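Local structure of branched-chain alpha-ketoacid decarboxylase (Lactococcus lactis, 2VBF) at residues Glu41-Val46 with Met64-Asn69. The protein probably decarboxylates branched-chain and aromatic alpha-keto acids to aldehydes, using thiamine diphosphate and a magnesium ion. Numbering follows the deposited sequence.
Sequences EEIFGV and MKWIGN
The six-membered ring of Trp66 reaches the backbone of Phe44 and Gly45 in the neighbouring parallel strand. Its CG is anti to the backbone N (chi1 174°), which carries the indole across to that strand. Trp66 CZ3 comes within 3.2 Å of Phe44 O, and Trp66 CH2 lies 3.4 Å from Gly45 C. Gly45, with no side chain, leaves room for Trp66 CH2. Ile43 meets the indole at about a right angle, with Ile43 CG2 3.9 Å from Trp66 CZ3. Its CG1 branch turns to Met64 in one of the two deposited conformers of that residue. With alanine at Trp66, a gap would probably open beside Gly45 and Ile43 CG2 would lose its aromatic neighbour. On the other face, Ile67 fits between Glu42 and Phe44. Ile67 CD1 lies 3.5 Å from Glu42 CG, and Ile67 CB packs on Phe44 CD1. Glu42 OE1 hydrogen-bonds to Tyr82 OH of helix 72-86.

Ile43 hydrogen-bonds through N to Lys65 O and through O to Ile67 N. Beyond it the pairing changes: Gly45 N turns to the side chain of Asn69, 3.0 Å from Asn69 OD1 and in its carbonyl plane. Asn69 N returns a nearly straight bond to Gly45 O (2.8 Å, 174°). Asn69 thus grips Gly45 from both its side chain and its backbone.

The strands begin and end a beta-alpha-beta unit at the edge of the N-terminal domain's parallel sheet. The helix of the unit, 52-60, packs on Ile43 and Trp66, while helices 72-86 and 430-440 pack on Phe44. Beyond strand 42-45, Val46 touches thiamine diphosphate and Tyr482 of the second subunit.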
loop_
_atom_site.group_PDB
_atom_site.type_symbol
_atom_site.label_atom_id
_atom_site.label_comp_id
_atom_site.label_asym_id
_atom_site.label_seq_id
_atom_site.Cartn_x
_atom_site.Cartn_y
_atom_site.Cartn_z
ATOM N N GLU A 41 -8.074 11.165 -20.077
ATOM C CA GLU A 41 -8.376 10.224 -21.159
ATOM C C GLU A 41 -8.161 8.762 -20.756
ATOM O O GLU A 41 -8.429 7.841 -21.535
ATOM C CB GLU A 41 -7.511 10.585 -22.367
ATOM C CG GLU A 41 -7.876 11.956 -22.967
ATOM C CD GLU A 41 -6.878 12.457 -23.998
ATOM O OE1 GLU A 41 -5.952 11.723 -24.386
ATOM O OE2 GLU A 41 -7.021 13.615 -24.430
ATOM N N GLU A 42 -7.675 8.559 -19.530
ATOM C CA GLU A 42 -7.352 7.238 -19.007
ATOM C C GLU A 42 -7.667 7.247 -17.523
ATOM O O GLU A 42 -7.374 8.234 -16.861
ATOM C CB GLU A 42 -5.855 6.922 -19.199
ATOM C CG GLU A 42 -5.448 6.451 -20.595
ATOM C CD GLU A 42 -5.119 7.565 -21.579
ATOM O OE1 GLU A 42 -4.911 8.737 -21.190
ATOM O OE2 GLU A 42 -5.033 7.253 -22.784
ATOM N N ILE A 43 -8.248 6.157 -17.013
ATOM C CA ILE A 43 -8.515 5.999 -15.576
ATOM C C ILE A 43 -7.816 4.745 -15.090
ATOM O O ILE A 43 -7.938 3.673 -15.696
ATOM C CB ILE A 43 -10.031 5.919 -15.259
ATOM C CG1 ILE A 43 -10.709 7.215 -15.713
ATOM C CG2 ILE A 43 -10.291 5.648 -13.776
ATOM C CD1 ILE A 43 -12.195 7.323 -15.403
ATOM N N PHE A 44 -7.081 4.898 -13.995
ATOM C CA PHE A 44 -6.343 3.781 -13.397
ATOM C C PHE A 44 -7.124 3.152 -12.250
ATOM O O PHE A 44 -8.192 3.622 -11.872
ATOM C CB PHE A 44 -4.970 4.263 -12.957
ATOM C CG PHE A 44 -4.187 4.887 -14.078
ATOM C CD1 PHE A 44 -3.568 4.087 -15.032
ATOM C CD2 PHE A 44 -4.118 6.257 -14.215
ATOM C CE1 PHE A 44 -2.866 4.660 -16.093
ATOM C CE2 PHE A 44 -3.411 6.849 -15.267
ATOM C CZ PHE A 44 -2.787 6.040 -16.208
ATOM N N GLY A 45 -6.604 2.043 -11.737
ATOM C CA GLY A 45 -7.144 1.444 -10.526
ATOM C C GLY A 45 -7.310 -0.060 -10.547
ATOM O O GLY A 45 -6.726 -0.756 -11.368
ATOM N N VAL A 46 -8.163 -0.542 -9.658
ATOM C CA VAL A 46 -8.378 -1.973 -9.473
ATOM C C VAL A 46 -9.855 -2.229 -9.239
ATOM O O VAL A 46 -10.489 -1.530 -8.421
ATOM C CB VAL A 46 -7.558 -2.534 -8.283
ATOM C CG1 VAL A 46 -7.825 -4.059 -8.066
ATOM C CG2 VAL A 46 -6.049 -2.283 -8.472
ATOM N N MET A 64 -12.365 7.511 -23.317
ATOM C CA MET A 64 -11.759 7.200 -22.014
ATOM C C MET A 64 -11.387 5.723 -21.981
ATOM O O MET A 64 -12.197 4.880 -22.351
ATOM C CB MET A 64 -12.767 7.484 -20.893
ATOM C CG MET A 64 -12.199 7.504 -19.477
ATOM S SD MET A 64 -11.390 9.067 -19.060
ATOM C CE MET A 64 -12.783 10.203 -19.021
ATOM N N LYS A 65 -10.177 5.415 -21.512
ATOM C CA LYS A 65 -9.722 4.038 -21.430
ATOM C C LYS A 65 -9.489 3.632 -19.975
ATOM O O LYS A 65 -8.851 4.362 -19.223
ATOM C CB LYS A 65 -8.421 3.865 -22.223
ATOM C CG LYS A 65 -8.051 2.409 -22.463
ATOM C CD LYS A 65 -6.687 2.259 -23.110
ATOM C CE LYS A 65 -6.249 0.789 -23.135
ATOM N NZ LYS A 65 -5.038 0.550 -23.973
ATOM N N TRP A 66 -10.001 2.461 -19.599
ATOM C CA TRP A 66 -9.629 1.817 -18.340
ATOM C C TRP A 66 -8.238 1.205 -18.497
ATOM O O TRP A 66 -7.989 0.420 -19.427
ATOM C CB TRP A 66 -10.631 0.732 -17.966
ATOM C CG TRP A 66 -10.248 -0.065 -16.758
ATOM C CD1 TRP A 66 -9.861 -1.369 -16.726
ATOM C CD2 TRP A 66 -10.199 0.407 -15.413
ATOM N NE1 TRP A 66 -9.588 -1.747 -15.428
ATOM C CE2 TRP A 66 -9.781 -0.666 -14.606
ATOM C CE3 TRP A 66 -10.470 1.631 -14.811
ATOM C CZ2 TRP A 66 -9.649 -0.550 -13.221
ATOM C CZ3 TRP A 66 -10.331 1.752 -13.447
ATOM C CH2 TRP A 66 -9.931 0.666 -12.659
ATOM N N ILE A 67 -7.338 1.546 -17.576
ATOM C CA ILE A 67 -6.025 0.922 -17.515
ATOM C C ILE A 67 -5.865 0.328 -16.117
ATOM O O ILE A 67 -5.493 1.026 -15.174
ATOM C CB ILE A 67 -4.911 1.909 -17.872
ATOM C CG1 ILE A 67 -5.170 2.472 -19.284
ATOM C CG2 ILE A 67 -3.540 1.224 -17.817
ATOM C CD1 ILE A 67 -4.047 3.277 -19.857
ATOM N N GLY A 68 -6.157 -0.964 -16.003
ATOM C CA GLY A 68 -6.195 -1.628 -14.697
ATOM C C GLY A 68 -4.792 -1.887 -14.221
ATOM O O GLY A 68 -3.940 -2.290 -15.012
ATOM N N ASN A 69 -4.552 -1.641 -12.931
ATOM C CA ASN A 69 -3.259 -1.893 -12.283
ATOM C C ASN A 69 -3.251 -3.235 -11.536
ATOM O O ASN A 69 -4.307 -3.805 -11.269
ATOM C CB ASN A 69 -2.991 -0.770 -11.285
ATOM C CG ASN A 69 -2.821 0.561 -11.966
ATOM O OD1 ASN A 69 -3.758 1.335 -12.077
ATOM N ND2 ASN A 69 -1.622 0.814 -12.480
#